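Local coordinates for protein alcohol dehydrogenase, zinc-containing (Streptococcus pneumoniae serotype 2, PDB 5YLN) that binds zinc and probably catalyses the NAD+-dependent interconversion of alcohols with their aldehydes or ketones, at residues A[34-39]-A[86-91]; A[183-188]-A[209-214]; A[190-193]-A[198-201]. All blocks are in the same frame, centred on the assembly; numbering follows the deposited sequence.

Contact 1 of 3, residues A[34-39]-A[86-91]; sequences VRIVKT and VLISCV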
ATOM      1  N   VAL A  34       6.372  30.729  21.680  1.00 38.45           N
ATOM      2  CA  VAL A  34       5.258  31.305  20.939  1.00 30.33           C
ATOM      3  C   VAL A  34       4.110  31.582  21.900  1.00 35.54           C
ATOM      4  O   VAL A  34       3.795  30.754  22.762  1.00 36.91           O
ATOM      5  CB  VAL A  34       4.820  30.369  19.789  1.00 36.38           C
ATOM      6  CG1 VAL A  34       3.626  30.935  19.051  1.00 36.70           C
ATOM      7  CG2 VAL A  34       5.978  30.146  18.821  1.00 30.97           C
ATOM      8  N   ARG A  35       3.497  32.755  21.759  1.00 38.55           N
ATOM      9  CA  ARG A  35       2.264  33.076  22.469  1.00 41.67           C
ATOM     10  C   ARG A  35       1.080  32.602  21.636  1.00 44.01           C
ATOM     11  O   ARG A  35       0.880  33.084  20.512  1.00 35.46           O
ATOM     12  CB  ARG A  35       2.155  34.576  22.738  1.00 39.43           C
ATOM     13  CG  ARG A  35       0.762  34.979  23.213  1.00 40.46           C
ATOM     14  CD  ARG A  35       0.724  36.375  23.849  1.00 44.03           C
ATOM     15  NE  ARG A  35       1.255  37.421  22.975  1.00 46.10           N
ATOM     16  CZ  ARG A  35       0.577  37.976  21.972  1.00 47.51           C
ATOM     17  NH1 ARG A  35      -0.656  37.568  21.689  1.00 44.68           N
ATOM     18  NH2 ARG A  35       1.136  38.937  21.239  1.00 40.25           N
ATOM     19  N   ILE A  36       0.301  31.658  22.175  1.00 41.74           N
ATOM     20  CA  ILE A  36      -0.831  31.126  21.422  1.00 35.37           C
ATOM     21  C   ILE A  36      -1.895  32.207  21.278  1.00 31.33           C
ATOM     22  O   ILE A  36      -2.286  32.855  22.259  1.00 42.79           O
ATOM     23  CB  ILE A  36      -1.411  29.869  22.092  1.00 39.44           C
ATOM     24  CG1 ILE A  36      -0.383  28.738  22.182  1.00 31.38           C
ATOM     25  CG2 ILE A  36      -2.633  29.388  21.338  1.00 32.64           C
ATOM     26  CD1 ILE A  36       0.160  28.285  20.851  1.00 29.78           C
ATOM     27  N   VAL A  37      -2.352  32.417  20.047  1.00 35.30           N
ATOM     28  CA  VAL A  37      -3.483  33.299  19.755  1.00 31.57           C
ATOM     29  C   VAL A  37      -4.784  32.510  19.654  1.00 35.44           C
ATOM     30  O   VAL A  37      -5.780  32.879  20.271  1.00 38.48           O
ATOM     31  CB  VAL A  37      -3.215  34.109  18.464  1.00 38.62           C
ATOM     32  CG1 VAL A  37      -4.469  34.834  18.000  1.00 38.05           C
ATOM     33  CG2 VAL A  37      -2.073  35.099  18.680  1.00 33.39           C
ATOM     34  N   LYS A  38      -4.786  31.414  18.885  1.00 32.99           N
ATOM     35  CA  LYS A  38      -5.972  30.593  18.692  1.00 32.11           C
ATOM     36  C   LYS A  38      -5.570  29.134  18.549  1.00 31.97           C
ATOM     37  O   LYS A  38      -4.510  28.819  18.015  1.00 32.12           O
ATOM     38  CB  LYS A  38      -6.776  31.024  17.461  1.00 36.19           C
ATOM     39  CG  LYS A  38      -7.698  32.198  17.701  1.00 35.66           C
ATOM     40  CD  LYS A  38      -8.228  32.756  16.385  1.00 37.65           C
ATOM     41  CE  LYS A  38      -8.946  34.082  16.643  1.00 40.43           C
ATOM     42  NZ  LYS A  38      -9.707  34.547  15.469  1.00 37.07           N
ATOM     43  N   THR A  39      -6.423  28.245  19.042  1.00 31.67           N
ATOM     44  CA  THR A  39      -6.136  26.820  19.004  1.00 29.58           C
ATOM     45  C   THR A  39      -7.450  26.084  18.763  1.00 33.34           C
ATOM     46  O   THR A  39      -8.503  26.702  18.560  1.00 34.46           O
ATOM     47  CB  THR A  39      -5.433  26.370  20.298  1.00 37.92           C
ATOM     48  OG1 THR A  39      -4.923  25.047  20.138  1.00 37.53           O
ATOM     49  CG2 THR A  39      -6.400  26.400  21.530  1.00 30.58           C
ATOM     50  N   VAL A  86       2.620  33.637  13.192  1.00 36.11           N
ATOM     51  CA  VAL A  86       3.002  32.391  12.531  1.00 45.29           C
ATOM     52  C   VAL A  86       2.052  31.239  12.857  1.00 44.28           C
ATOM     53  O   VAL A  86       1.355  31.234  13.877  1.00 44.53           O
ATOM     54  CB  VAL A  86       4.465  31.997  12.863  1.00 54.37           C
ATOM     55  CG1 VAL A  86       5.455  33.020  12.259  1.00 76.90           C
ATOM     56  CG2 VAL A  86       4.659  31.844  14.354  1.00 56.11           C
ATOM     57  N   LEU A  87       2.002  30.285  11.935  1.00 34.83           N
ATOM     58  CA  LEU A  87       1.337  29.007  12.125  1.00 32.82           C
ATOM     59  C   LEU A  87       2.314  27.983  12.690  1.00 32.78           C
ATOM     60  O   LEU A  87       3.488  27.945  12.308  1.00 41.99           O
ATOM     61  CB  LEU A  87       0.766  28.500  10.800  1.00 40.09           C
ATOM     62  CG  LEU A  87       0.459  27.001  10.700  1.00 42.47           C
ATOM     63  CD1 LEU A  87      -0.940  26.643  11.200  1.00 42.78           C
ATOM     64  CD2 LEU A  87       0.705  26.481   9.282  1.00 40.32           C
ATOM     65  N   ILE A  88       1.820  27.142  13.598  1.00 40.72           N
ATOM     66  CA  ILE A  88       2.616  26.082  14.203  1.00 33.60           C
ATOM     67  C   ILE A  88       2.063  24.750  13.714  1.00 32.76           C
ATOM     68  O   ILE A  88       0.889  24.426  13.953  1.00 33.98           O
ATOM     69  CB  ILE A  88       2.612  26.142  15.736  1.00 40.51           C
ATOM     70  CG1 ILE A  88       2.784  27.586  16.232  1.00 44.66           C
ATOM     71  CG2 ILE A  88       3.721  25.253  16.293  1.00 27.84           C
ATOM     72  CD1 ILE A  88       1.698  28.028  17.166  1.00 32.93           C
ATOM     73  N   SER A  89       2.917  23.983  13.041  1.00 28.58           N
ATOM     74  CA  SER A  89       2.561  22.639  12.611  1.00 35.40           C
ATOM     75  C   SER A  89       2.463  21.694  13.806  1.00 33.18           C
ATOM     76  O   SER A  89       3.141  21.867  14.820  1.00 36.48           O
ATOM     77  CB  SER A  89       3.606  22.123  11.605  1.00 33.41           C
ATOM     78  OG  SER A  89       3.492  20.734  11.420  1.00 37.62           O
ATOM     79  N   CYS A  90       1.608  20.677  13.680  1.00 31.81           N
ATOM     80  CA  CYS A  90       1.508  19.682  14.743  1.00 29.43           C
ATOM     81  C   CYS A  90       2.751  18.808  14.849  1.00 33.03           C
ATOM     82  O   CYS A  90       2.918  18.111  15.856  1.00 35.18           O
ATOM     83  CB  CYS A  90       0.261  18.808  14.543  1.00 33.88           C
ATOM     84  SG  CYS A  90       0.247  17.817  13.013  1.00 33.62           S
ATOM     85  N   VAL A  91       3.642  18.860  13.860  1.00 33.76           N
ATOM     86  CA  VAL A  91       4.814  17.999  13.778  1.00 32.84           C
ATOM     87  C   VAL A  91       6.070  18.857  13.845  1.00 36.72           C
ATOM     88  O   VAL A  91       6.182  19.847  13.115  1.00 31.54           O
ATOM     89  CB  VAL A  91       4.789  17.175  12.474  1.00 42.76           C
ATOM     90  CG1 VAL A  91       6.171  16.624  12.164  1.00 42.35           C
ATOM     91  CG2 VAL A  91       3.748  16.049  12.575  1.00 48.79           C
TER

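Contact 2 of 3, residues A[183-188]-A[209-214]; sequences VGLAAL and LETALS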
ATOM      1  N   VAL A 183     -12.012  14.764  10.230  1.00 32.50           N
ATOM      2  CA  VAL A 183     -10.936  14.361   9.314  1.00 34.99           C
ATOM      3  C   VAL A 183     -11.513  13.927   7.971  1.00 38.99           C
ATOM      4  O   VAL A 183     -10.929  14.187   6.909  1.00 34.70           O
ATOM      5  CB  VAL A 183     -10.066  13.254   9.936  1.00 35.46           C
ATOM      6  CG1 VAL A 183      -8.988  12.791   8.932  1.00 32.24           C
ATOM      7  CG2 VAL A 183      -9.421  13.746  11.236  1.00 36.04           C
ATOM      8  N   GLY A 184     -12.686  13.293   7.991  1.00 35.96           N
ATOM      9  CA  GLY A 184     -13.328  12.927   6.741  1.00 34.30           C
ATOM     10  C   GLY A 184     -13.708  14.137   5.908  1.00 32.20           C
ATOM     11  O   GLY A 184     -13.516  14.145   4.687  1.00 29.32           O
ATOM     12  N   LEU A 185     -14.256  15.173   6.553  1.00 32.20           N
ATOM     13  CA  LEU A 185     -14.601  16.400   5.839  1.00 30.04           C
ATOM     14  C   LEU A 185     -13.354  17.106   5.321  1.00 35.78           C
ATOM     15  O   LEU A 185     -13.359  17.653   4.211  1.00 33.36           O
ATOM     16  CB  LEU A 185     -15.415  17.326   6.740  1.00 28.86           C
ATOM     17  CG  LEU A 185     -16.813  16.773   7.024  1.00 34.27           C
ATOM     18  CD1 LEU A 185     -17.569  17.538   8.149  1.00 31.48           C
ATOM     19  CD2 LEU A 185     -17.615  16.738   5.703  1.00 28.44           C
ATOM     20  N   ALA A 186     -12.273  17.095   6.107  1.00 29.14           N
ATOM     21  CA  ALA A 186     -11.025  17.705   5.664  1.00 30.52           C
ATOM     22  C   ALA A 186     -10.482  17.012   4.415  1.00 33.09           C
ATOM     23  O   ALA A 186     -10.002  17.673   3.483  1.00 34.10           O
ATOM     24  CB  ALA A 186     -10.001  17.663   6.796  1.00 30.32           C
ATOM     25  N   ALA A 187     -10.551  15.680   4.384  1.00 30.15           N
ATOM     26  CA  ALA A 187     -10.174  14.932   3.186  1.00 34.25           C
ATOM     27  C   ALA A 187     -11.099  15.250   2.015  1.00 35.12           C
ATOM     28  O   ALA A 187     -10.659  15.296   0.858  1.00 29.74           O
ATOM     29  CB  ALA A 187     -10.205  13.436   3.487  1.00 26.89           C
ATOM     30  N   LEU A 188     -12.392  15.424   2.299  1.00 30.28           N
ATOM     31  CA  LEU A 188     -13.354  15.783   1.269  1.00 29.34           C
ATOM     32  C   LEU A 188     -12.987  17.111   0.608  1.00 33.87           C
ATOM     33  O   LEU A 188     -13.047  17.240  -0.621  1.00 35.12           O
ATOM     34  CB  LEU A 188     -14.746  15.855   1.884  1.00 26.78           C
ATOM     35  CG  LEU A 188     -15.888  16.357   1.000  1.00 32.70           C
ATOM     36  CD1 LEU A 188     -16.083  15.465  -0.239  1.00 29.38           C
ATOM     37  CD2 LEU A 188     -17.181  16.427   1.825  1.00 27.68           C
ATOM     38  N   LEU A 209     -23.779  13.497   6.841  1.00 36.20           N
ATOM     39  CA  LEU A 209     -23.825  13.299   5.391  1.00 41.02           C
ATOM     40  C   LEU A 209     -24.370  14.535   4.673  1.00 38.29           C
ATOM     41  O   LEU A 209     -23.856  14.919   3.615  1.00 39.52           O
ATOM     42  CB  LEU A 209     -24.652  12.057   5.039  1.00 40.35           C
ATOM     43  CG  LEU A 209     -24.032  10.676   5.327  1.00 40.98           C
ATOM     44  CD1 LEU A 209     -25.014   9.541   5.006  1.00 32.39           C
ATOM     45  CD2 LEU A 209     -22.723  10.468   4.591  1.00 37.76           C
ATOM     46  N   GLU A 210     -25.401  15.173   5.235  1.00 46.64           N
ATOM     47  CA  GLU A 210     -25.925  16.405   4.653  1.00 44.57           C
ATOM     48  C   GLU A 210     -24.869  17.501   4.634  1.00 35.75           C
ATOM     49  O   GLU A 210     -24.745  18.234   3.649  1.00 37.37           O
ATOM     50  CB  GLU A 210     -27.164  16.874   5.422  1.00 45.85           C
ATOM     51  CG  GLU A 210     -28.459  16.249   4.939  1.00 44.77           C
ATOM     52  CD  GLU A 210     -28.762  16.583   3.480  1.00 60.34           C
ATOM     53  OE1 GLU A 210     -28.887  17.785   3.140  1.00 64.75           O
ATOM     54  OE2 GLU A 210     -28.877  15.638   2.670  1.00 61.65           O
ATOM     55  N   THR A 211     -24.099  17.633   5.713  1.00 33.70           N
ATOM     56  CA  THR A 211     -22.996  18.589   5.707  1.00 33.45           C
ATOM     57  C   THR A 211     -21.967  18.218   4.633  1.00 38.24           C
ATOM     58  O   THR A 211     -21.392  19.096   3.982  1.00 36.04           O
ATOM     59  CB  THR A 211     -22.351  18.645   7.098  1.00 32.24           C
ATOM     60  OG1 THR A 211     -23.318  19.062   8.073  1.00 44.85           O
ATOM     61  CG2 THR A 211     -21.169  19.618   7.120  1.00 42.08           C
ATOM     62  N   ALA A 212     -21.739  16.917   4.420  1.00 33.78           N
ATOM     63  CA  ALA A 212     -20.757  16.499   3.422  1.00 36.05           C
ATOM     64  C   ALA A 212     -21.163  16.959   2.026  1.00 30.14           C
ATOM     65  O   ALA A 212     -20.338  17.476   1.264  1.00 32.12           O
ATOM     66  CB  ALA A 212     -20.579  14.981   3.462  1.00 33.50           C
ATOM     67  N   LEU A 213     -22.441  16.785   1.677  1.00 33.53           N
ATOM     68  CA  LEU A 213     -22.945  17.318   0.415  1.00 39.55           C
ATOM     69  C   LEU A 213     -22.749  18.827   0.339  1.00 42.20           C
ATOM     70  O   LEU A 213     -22.385  19.355  -0.717  1.00 46.67           O
ATOM     71  CB  LEU A 213     -24.420  16.954   0.242  1.00 41.97           C
ATOM     72  CG  LEU A 213     -24.770  15.459   0.143  1.00 39.27           C
ATOM     73  CD1 LEU A 213     -26.282  15.262   0.003  1.00 36.59           C
ATOM     74  CD2 LEU A 213     -24.050  14.795  -1.004  1.00 38.71           C
ATOM     75  N   SER A 214     -22.956  19.535   1.457  1.00 41.78           N
ATOM     76  CA  SER A 214     -22.673  20.968   1.490  1.00 39.38           C
ATOM     77  C   SER A 214     -21.219  21.256   1.156  1.00 37.45           C
ATOM     78  O   SER A 214     -20.908  22.288   0.552  1.00 37.24           O
ATOM     79  CB  SER A 214     -22.988  21.559   2.869  1.00 40.62           C
ATOM     80  OG  SER A 214     -24.324  21.976   2.937  1.00 54.43           O
TER

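Contact 3 of 3, residues A[190-193]-A[198-201]; sequences TAQF and KLIM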
ATOM      1  N   THR A 190      -9.974  18.659   0.436  1.00 27.79           N
ATOM      2  CA  THR A 190      -8.738  18.631  -0.330  1.00 32.52           C
ATOM      3  C   THR A 190      -8.779  17.637  -1.484  1.00 31.38           C
ATOM      4  O   THR A 190      -8.016  17.804  -2.440  1.00 33.60           O
ATOM      5  CB  THR A 190      -7.545  18.333   0.586  1.00 36.16           C
ATOM      6  OG1 THR A 190      -7.695  17.041   1.193  1.00 31.08           O
ATOM      7  CG2 THR A 190      -7.440  19.397   1.674  1.00 44.17           C
ATOM      8  N   ALA A 191      -9.649  16.618  -1.428  1.00 29.78           N
ATOM      9  CA  ALA A 191      -9.791  15.724  -2.575  1.00 29.24           C
ATOM     10  C   ALA A 191     -10.311  16.470  -3.787  1.00 31.05           C
ATOM     11  O   ALA A 191     -10.112  16.025  -4.920  1.00 34.02           O
ATOM     12  CB  ALA A 191     -10.732  14.552  -2.276  1.00 25.07           C
ATOM     13  N   GLN A 192     -11.050  17.560  -3.568  1.00 31.47           N
ATOM     14  CA  GLN A 192     -11.582  18.316  -4.691  1.00 32.42           C
ATOM     15  C   GLN A 192     -10.512  19.100  -5.440  1.00 27.87           C
ATOM     16  O   GLN A 192     -10.778  19.559  -6.550  1.00 31.93           O
ATOM     17  CB  GLN A 192     -12.696  19.237  -4.202  1.00 34.28           C
ATOM     18  CG  GLN A 192     -13.928  18.471  -3.800  1.00 33.61           C
ATOM     19  CD  GLN A 192     -14.940  19.289  -2.990  1.00 41.25           C
ATOM     20  OE1 GLN A 192     -15.715  20.057  -3.548  1.00 46.10           O
ATOM     21  NE2 GLN A 192     -14.949  19.097  -1.678  1.00 40.35           N
ATOM     22  N   PHE A 193      -9.315  19.268  -4.871  1.00 29.68           N
ATOM     23  CA  PHE A 193      -8.202  19.807  -5.654  1.00 29.85           C
ATOM     24  C   PHE A 193      -7.923  18.967  -6.897  1.00 40.44           C
ATOM     25  O   PHE A 193      -7.364  19.488  -7.864  1.00 44.40           O
ATOM     26  CB  PHE A 193      -6.912  19.862  -4.828  1.00 24.84           C
ATOM     27  CG  PHE A 193      -6.892  20.924  -3.750  1.00 35.94           C
ATOM     28  CD1 PHE A 193      -7.520  22.143  -3.935  1.00 32.21           C
ATOM     29  CD2 PHE A 193      -6.204  20.702  -2.558  1.00 40.26           C
ATOM     30  CE1 PHE A 193      -7.479  23.114  -2.943  1.00 39.51           C
ATOM     31  CE2 PHE A 193      -6.167  21.665  -1.567  1.00 41.21           C
ATOM     32  CZ  PHE A 193      -6.803  22.874  -1.761  1.00 38.70           C
ATOM     33  N   LYS A 198     -16.422  11.182  -8.710  1.00 40.67           N
ATOM     34  CA  LYS A 198     -17.354  10.813  -7.653  1.00 38.36           C
ATOM     35  C   LYS A 198     -16.664  10.938  -6.307  1.00 35.08           C
ATOM     36  O   LYS A 198     -15.555  10.425  -6.107  1.00 31.57           O
ATOM     37  CB  LYS A 198     -17.882   9.386  -7.840  1.00 35.85           C
ATOM     38  CG  LYS A 198     -18.853   9.254  -8.992  1.00 40.62           C
ATOM     39  CD  LYS A 198     -19.526   7.902  -9.013  1.00 55.44           C
ATOM     40  CE  LYS A 198     -20.677   7.911 -10.003  1.00 62.54           C
ATOM     41  NZ  LYS A 198     -20.225   8.136 -11.400  1.00 57.31           N
ATOM     42  N   LEU A 199     -17.322  11.641  -5.403  1.00 31.50           N
ATOM     43  CA  LEU A 199     -16.905  11.807  -4.019  1.00 33.56           C
ATOM     44  C   LEU A 199     -18.078  11.325  -3.186  1.00 39.58           C
ATOM     45  O   LEU A 199     -19.039  12.071  -2.959  1.00 36.10           O
ATOM     46  CB  LEU A 199     -16.567  13.251  -3.700  1.00 38.34           C
ATOM     47  CG  LEU A 199     -15.132  13.687  -3.899  1.00 39.04           C
ATOM     48  CD1 LEU A 199     -15.056  15.204  -3.777  1.00 37.18           C
ATOM     49  CD2 LEU A 199     -14.279  13.028  -2.865  1.00 28.40           C
ATOM     50  N   ILE A 200     -17.995  10.081  -2.745  1.00 28.09           N
ATOM     51  CA  ILE A 200     -19.085   9.411  -2.059  1.00 31.33           C
ATOM     52  C   ILE A 200     -18.795   9.457  -0.560  1.00 39.31           C
ATOM     53  O   ILE A 200     -17.817   8.867  -0.088  1.00 36.34           O
ATOM     54  CB  ILE A 200     -19.234   7.975  -2.572  1.00 35.62           C
ATOM     55  CG1 ILE A 200     -19.308   7.996  -4.104  1.00 38.49           C
ATOM     56  CG2 ILE A 200     -20.443   7.308  -1.927  1.00 32.92           C
ATOM     57  CD1 ILE A 200     -18.999   6.668  -4.785  1.00 37.54           C
ATOM     58  N   MET A 201     -19.608  10.188   0.199  1.00 29.02           N
ATOM     59  CA  MET A 201     -19.453  10.192   1.648  1.00 32.84           C
ATOM     60  C   MET A 201     -20.295   9.070   2.234  1.00 29.72           C
ATOM     61  O   MET A 201     -21.477   8.935   1.900  1.00 34.37           O
ATOM     62  CB  MET A 201     -19.856  11.533   2.266  1.00 39.01           C
ATOM     63  CG  MET A 201     -19.448  11.680   3.752  1.00 48.89           C
ATOM     64  SD  MET A 201     -17.680  12.042   4.013  1.00 56.06           S
ATOM     65  CE  MET A 201     -17.385  12.928   2.530  1.00 29.12           C
TER

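Contact 1 of 3, residues A[34-39]-A[86-91]
V34, I36 and I88 meet through three methyl groups, and this apolar cluster carries the contact between 34-39 and 86-91. V34 and I88 reach toward each other tip to tip, with CG1 of V34 4.0 Å from CD1 of I88. I36 comes in at about a right angle to the isoleucine opposite and also ends on that methyl, CD1 of I36 lying 4.0 Å from CD1 of I88. In I36 a chi2 of -59° swings CD1 toward I88, although the CB bond does not point at the other segment. V34 needs no such bend, because its CB bond already faces I88 and CG1, anti to the backbone N, forms the tip. All three residues are buried, and L128, L137 and M123 add further apolar cover around I88.

No hydrogen bond joins the two segments. The backbones are too far apart for that, the nearest CA atoms, of V34 and V86, being 8.8 Å apart. Each strand bonds antiparallel to 66-72 instead. V37 and K38 both face I67 there, a classic beta bulge. Beyond 88 the chain turns, and the backbone N of V91 donates to OG of S89 at 3.1 Å and a nearly straight 169°, making an ST turn.

The charged ends work away from the cluster: R35 NE pairs with E71, while K38 NZ is shared by D146 and E147.

The side chain of I88 is about 8 Å from that of H64. Both strands pair with 66-72 in a curled mixed sheet, and their inward side chains meet in its apolar interior, part of the GroES-like domain whose residues C42 and H64 bind one of the two zinc ions.

Contact 2 of 3, residues A[183-188]-A[209-214]
L185 and L188, one turn apart on helix 182-191, close on A212 of helix 206-214. The two helices lie side by side on one face of the parallel sheet in the Rossmann-type half of the protein, joined in sequence by strand 198-203, and run nearly parallel, their local axes 10.5 Å apart and 21° from alignment. G184, between V183 and L185, belongs to a GxGxxG-like sequence, probably the dinucleotide-binding turn and helix start of this fold.

L188 shows how the gap is bridged. Its CB leaves the helix toward A212, and with CG anti to the backbone N (chi1 174°) the chain continues outward before it forks. CD1 takes one side of the fork and lies over L199 of the strand. CD2 takes the other and goes straight to the neighbouring helix, 4.0 Å from CB of A212, while M201 packs against the same methyl.

L185 makes the second arm. Its CD2 lies 3.9 Å from CA of A212, so the small alanine receives one leucine methyl from each turn. CD1 of L185 reaches the edge of the contact, where it meets CG2 of T211 at 4.3 Å; OG1 of that threonine bonds back to the carbonyl of N207. F215 touches both leucines. The tightest approach involves no side chain of A212 at all: CD2 of L188 rests 3.4 Å from its backbone O.

Contact 3 of 3, residues A[190-193]-A[198-201]
A191 and L199 stand opposite each other with their CA atoms 8.2 Å apart, one at the C-terminal part of helix 182-191 and the other near the start of strand 198-203. The helix tightens here into a 3-10 turn, the backbone N of F193 bonding to O of T190 at 3.1 Å. No hydrogen bond crosses to the strand.

L199 does the work from the strand side, pointing its CB at the helix and splitting its two methyls between two consecutive residues. CD2 meets CB of A191 at 3.9 Å. CD1 goes to the aliphatic part of Q192, 3.5 Å from CG, with the two side chains passing at a slant. In Q192 a chi1 of -70° puts CG against CD1, and the extended chi2 (166°) carries the amide on past the leucine, where NE2 donates both to O of L188, one turn back, and to O of F215.

The pair closes a beta-alpha-beta unit made of strand 174-178, helix 182-191 and strand 198-203. L199 also lies against V175 and I177 of the central neighbouring strand, while V164 of helix 157-165 packs on A191.

From the N terminus, contact 1 comes first, closing a loop of 46 residues between 34-39 and 86-91 within the GroES-like domain. The chain then moves to the Rossmann-type half, on the other side of the chain's centre, about 25 Å away between the centres of contacts 1 and 2. There helix 182-191 opens contact 2 and, near its C-terminal end, contact 3. Contact 3 closes first, after four residues, when the chain returns as strand 198-203; contact 2 closes around it once helix 206-214 arrives. Contact 2 joins the two helices, contact 3 joins the first of them to the strand, and M201 packing on A212 and L188 connects the two, whereas contact 1 touches neither.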